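Local coordinates for microcin B17-processing protein McbD (Escherichia coli str. K-12 substr. MG1655, PDB 6GRH) that is needed to convert the inactive microcin B17 precursor into the active peptide antibiotic, and belongs to the YcaO cyclodehydratase family, at residues 171-183 against 379-393. The protein carries 1 engineered substitution. Numbering follows the deposited sequence.
Sequences RQSLLLYWLQGKA and YHTGDGIKVRESKMV. Engineered in segment 171-183: Arg-171 (natural residue Thr).
Trp-178 is sandwiched between Arg-388 and Val-393. Over one face of the indole, Arg-388 CD sits 3.3 Å from the six-membered ring centroid, and the guanidinium beyond lies nearly flat on the ring, planes 11° apart, in an off-centre cation-pi stack. Over the opposite face comes Val-393, its CA above the same ring, its CB over Trp-178 CG. With CG anti to the backbone N (chi1 173°), the indole reaches from the helix into this slot, and its NE1 points to the Lys-391 carbonyl, whose place is less certain, and, weakly, to that of Arg-388.

Hydrogen bonds hold the helix end. Its last carbonyls lack the next turn's N-H groups; Arg-388 NH1 reaches Trp-178 O at 2.6 Å, in the carbonyl plane on a lone pair, while Ile-385 N meets Leu-179 O at 2.7 Å, almost straight. Gly-384, with no side chain, lets its CA come within 3.4 Å of Leu-179 O, a CA-H...O contact. Gly-181, with positive phi, lets the chain leave the helix.

Among apolar contacts, Leu-179 CD1 stands over the Tyr-379 ring, 3.8 Å from its centroid, and Gln-180 CG touches the ring edge.

Within 379-393, the Tyr-379 hydroxyl donates to Glu-389 OE2, which also accepts from Gly-382 N, holding the ring in position for Leu-179.

Here the C-terminal end of helix 157-180 packs against, and is hydrogen-bonded by, the YcaO-domain loop after strand 350-358.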
# COMPACT_ATOMS: atom_id res chain seq x y z
N ARG E 171 50.58 2.53 -0.36
CA ARG E 171 51.24 2.86 0.88
C ARG E 171 52.76 2.91 0.72
O ARG E 171 53.40 3.83 1.24
CB ARG E 171 50.82 1.88 2.00
CG ARG E 171 49.31 1.77 2.23
CD ARG E 171 48.70 3.09 2.68
NE ARG E 171 47.24 3.02 2.74
CZ ARG E 171 46.52 2.55 3.76
NH1 ARG E 171 47.08 2.06 4.87
NH2 ARG E 171 45.18 2.57 3.66
N GLN E 172 53.33 1.97 -0.03
CA GLN E 172 54.78 2.00 -0.28
C GLN E 172 55.14 3.25 -1.07
O GLN E 172 56.12 3.93 -0.73
CB GLN E 172 55.28 0.74 -0.99
CG GLN E 172 55.04 -0.56 -0.23
CD GLN E 172 55.71 -0.63 1.11
OE1 GLN E 172 56.85 -0.15 1.29
NE2 GLN E 172 55.02 -1.25 2.07
N SER E 173 54.32 3.58 -2.08
CA SER E 173 54.49 4.83 -2.84
C SER E 173 54.40 6.07 -1.96
O SER E 173 55.18 7.00 -2.10
CB SER E 173 53.49 4.96 -3.99
OG SER E 173 53.70 3.93 -4.96
N LEU E 174 53.45 6.07 -1.04
CA LEU E 174 53.23 7.22 -0.17
C LEU E 174 54.39 7.43 0.81
O LEU E 174 54.78 8.57 1.05
CB LEU E 174 51.94 7.02 0.62
CG LEU E 174 51.61 8.07 1.69
CD1 LEU E 174 51.35 9.45 1.09
CD2 LEU E 174 50.43 7.61 2.52
N LEU E 175 54.89 6.34 1.40
CA LEU E 175 56.04 6.42 2.31
C LEU E 175 57.31 6.91 1.63
O LEU E 175 58.02 7.73 2.20
CB LEU E 175 56.31 5.08 2.99
CG LEU E 175 55.26 4.69 4.03
CD1 LEU E 175 55.26 3.18 4.27
CD2 LEU E 175 55.47 5.45 5.32
N LEU E 176 57.59 6.42 0.43
CA LEU E 176 58.75 6.92 -0.32
C LEU E 176 58.61 8.41 -0.64
O LEU E 176 59.57 9.18 -0.47
CB LEU E 176 58.99 6.11 -1.59
CG LEU E 176 60.39 6.40 -2.16
CD1 LEU E 176 61.45 5.85 -1.22
CD2 LEU E 176 60.56 5.83 -3.56
N TYR E 177 57.42 8.82 -1.08
CA TYR E 177 57.11 10.24 -1.32
C TYR E 177 57.25 11.08 -0.05
O TYR E 177 57.89 12.15 -0.07
CB TYR E 177 55.69 10.40 -1.85
CG TYR E 177 55.20 11.83 -1.87
CD1 TYR E 177 55.71 12.75 -2.78
CD2 TYR E 177 54.24 12.26 -0.99
CE1 TYR E 177 55.27 14.06 -2.81
CE2 TYR E 177 53.79 13.57 -1.01
CZ TYR E 177 54.30 14.46 -1.92
OH TYR E 177 53.84 15.75 -1.94
N TRP E 178 56.67 10.59 1.04
CA TRP E 178 56.80 11.23 2.34
C TRP E 178 58.28 11.45 2.71
O TRP E 178 58.68 12.58 3.02
CB TRP E 178 56.12 10.39 3.41
CG TRP E 178 56.32 10.87 4.83
CD1 TRP E 178 56.87 10.17 5.87
CD2 TRP E 178 55.95 12.14 5.35
NE1 TRP E 178 56.85 10.92 7.00
CE2 TRP E 178 56.29 12.14 6.72
CE3 TRP E 178 55.34 13.28 4.81
CZ2 TRP E 178 56.07 13.24 7.56
CZ3 TRP E 178 55.11 14.38 5.64
CH2 TRP E 178 55.48 14.35 7.00
N LEU E 179 59.08 10.39 2.63
CA LEU E 179 60.48 10.45 3.08
C LEU E 179 61.40 11.29 2.21
O LEU E 179 62.28 11.97 2.73
CB LEU E 179 61.04 9.04 3.25
CG LEU E 179 60.36 8.25 4.37
CD1 LEU E 179 60.67 6.76 4.27
CD2 LEU E 179 60.70 8.79 5.74
N GLN E 180 61.21 11.24 0.89
CA GLN E 180 62.11 11.87 -0.08
C GLN E 180 61.59 13.14 -0.74
O GLN E 180 62.37 13.91 -1.28
CB GLN E 180 62.47 10.86 -1.16
CG GLN E 180 63.20 9.65 -0.59
CD GLN E 180 63.84 8.78 -1.65
OE1 GLN E 180 65.06 8.61 -1.68
NE2 GLN E 180 63.02 8.24 -2.54
N GLY E 181 60.28 13.36 -0.70
CA GLY E 181 59.67 14.48 -1.40
C GLY E 181 59.57 14.38 -2.92
O GLY E 181 59.24 15.37 -3.56
N LYS E 182 59.84 13.21 -3.49
CA LYS E 182 59.93 13.05 -4.95
C LYS E 182 58.63 12.48 -5.54
O LYS E 182 58.11 11.47 -5.04
CB LYS E 182 61.11 12.14 -5.30
CG LYS E 182 62.45 12.83 -5.17
CD LYS E 182 63.59 11.85 -5.01
CE LYS E 182 64.82 12.55 -4.46
NZ LYS E 182 65.92 11.62 -4.10
N ALA E 183 58.12 13.15 -6.58
CA ALA E 183 56.95 12.71 -7.34
C ALA E 183 57.34 12.62 -8.81
O ALA E 183 58.32 13.24 -9.24
CB ALA E 183 55.82 13.71 -7.16
N TYR E 379 64.35 1.97 0.60
CA TYR E 379 64.82 3.12 1.36
C TYR E 379 65.91 2.70 2.34
O TYR E 379 65.93 1.57 2.81
CB TYR E 379 63.65 3.77 2.09
CG TYR E 379 63.98 5.11 2.69
CD1 TYR E 379 63.97 6.26 1.92
CD2 TYR E 379 64.30 5.23 4.05
CE1 TYR E 379 64.27 7.49 2.47
CE2 TYR E 379 64.60 6.46 4.61
CZ TYR E 379 64.58 7.59 3.81
OH TYR E 379 64.90 8.83 4.35
N HIS E 380 66.85 3.61 2.59
CA HIS E 380 67.84 3.45 3.66
C HIS E 380 67.94 4.79 4.38
O HIS E 380 67.84 5.84 3.75
CB HIS E 380 69.22 3.04 3.09
CG HIS E 380 70.13 2.41 4.10
ND1 HIS E 380 71.05 3.14 4.83
CD2 HIS E 380 70.27 1.13 4.51
CE1 HIS E 380 71.72 2.33 5.64
NE2 HIS E 380 71.25 1.10 5.47
N THR E 381 68.13 4.74 5.71
CA THR E 381 68.32 5.95 6.52
C THR E 381 69.30 6.92 5.86
O THR E 381 70.36 6.51 5.38
CB THR E 381 68.85 5.62 7.93
OG1 THR E 381 67.87 4.86 8.64
CG2 THR E 381 69.15 6.90 8.74
N GLY E 382 68.92 8.19 5.80
CA GLY E 382 69.76 9.23 5.20
C GLY E 382 69.51 9.53 3.73
O GLY E 382 70.03 10.52 3.22
N ASP E 383 68.73 8.68 3.05
CA ASP E 383 68.36 8.90 1.65
C ASP E 383 67.50 10.15 1.48
O ASP E 383 67.71 10.91 0.54
CB ASP E 383 67.55 7.73 1.08
CG ASP E 383 68.41 6.55 0.63
OD1 ASP E 383 69.64 6.57 0.80
OD2 ASP E 383 67.81 5.59 0.10
N GLY E 384 66.53 10.34 2.36
CA GLY E 384 65.56 11.41 2.22
C GLY E 384 65.70 12.48 3.28
O GLY E 384 66.81 12.72 3.80
N ILE E 385 64.58 13.12 3.59
CA ILE E 385 64.51 14.23 4.53
C ILE E 385 64.53 13.72 5.98
O ILE E 385 63.63 12.95 6.39
CB ILE E 385 63.24 15.08 4.30
CG1 ILE E 385 63.24 15.67 2.88
CG2 ILE E 385 63.14 16.20 5.33
CD1 ILE E 385 61.85 15.91 2.33
N LYS E 386 65.52 14.17 6.75
CA LYS E 386 65.79 13.62 8.09
C LYS E 386 64.60 13.67 9.06
O LYS E 386 64.26 12.65 9.66
CB LYS E 386 67.01 14.31 8.74
CG LYS E 386 67.48 13.67 10.05
CD LYS E 386 67.57 12.14 9.95
CE LYS E 386 68.58 11.53 10.91
NZ LYS E 386 68.58 10.04 10.83
N VAL E 387 64.01 14.85 9.24
CA VAL E 387 62.82 15.00 10.10
C VAL E 387 61.65 14.09 9.71
O VAL E 387 60.93 13.60 10.59
CB VAL E 387 62.30 16.46 10.20
CG1 VAL E 387 63.17 17.27 11.15
CG2 VAL E 387 62.19 17.14 8.83
N ARG E 388 61.47 13.83 8.41
CA ARG E 388 60.39 12.96 7.94
C ARG E 388 60.60 11.51 8.41
O ARG E 388 59.63 10.78 8.57
CB ARG E 388 60.25 12.98 6.42
CG ARG E 388 60.03 14.35 5.78
CD ARG E 388 58.58 14.73 5.75
NE ARG E 388 58.24 15.98 5.06
CZ ARG E 388 57.84 16.10 3.80
NH1 ARG E 388 57.80 15.07 2.96
NH2 ARG E 388 57.50 17.30 3.35
N GLU E 389 61.86 11.09 8.63
CA GLU E 389 62.14 9.71 9.06
C GLU E 389 61.65 9.37 10.47
O GLU E 389 61.51 8.19 10.80
CB GLU E 389 63.64 9.39 8.97
CG GLU E 389 64.21 9.41 7.56
CD GLU E 389 65.72 9.19 7.53
OE1 GLU E 389 66.44 9.75 8.39
OE2 GLU E 389 66.19 8.46 6.64
N SER E 390 61.38 10.39 11.29
CA SER E 390 60.84 10.23 12.64
C SER E 390 59.39 10.73 12.81
O SER E 390 58.90 10.72 13.92
CB SER E 390 61.74 10.99 13.61
OG SER E 390 61.72 12.39 13.32
N LYS E 391 58.71 11.14 11.74
CA LYS E 391 57.38 11.73 11.82
C LYS E 391 56.40 10.91 11.00
O LYS E 391 56.71 10.55 9.86
CB LYS E 391 57.38 13.14 11.26
CG LYS E 391 57.63 14.27 12.23
CD LYS E 391 57.29 15.62 11.59
CE LYS E 391 55.78 15.80 11.39
NZ LYS E 391 55.38 17.19 11.01
N MET E 392 55.21 10.67 11.52
CA MET E 392 54.24 9.96 10.72
C MET E 392 53.67 10.85 9.60
O MET E 392 53.33 12.00 9.83
CB MET E 392 53.11 9.39 11.56
CG MET E 392 52.15 8.62 10.70
SD MET E 392 51.14 7.50 11.62
CE MET E 392 50.11 6.94 10.26
N VAL E 393 53.59 10.29 8.40
CA VAL E 393 52.93 10.92 7.24
C VAL E 393 51.51 11.42 7.61
O VAL E 393 50.80 10.71 8.31
CB VAL E 393 52.88 9.93 6.03
CG1 VAL E 393 52.01 8.73 6.31
CG2 VAL E 393 52.45 10.64 4.74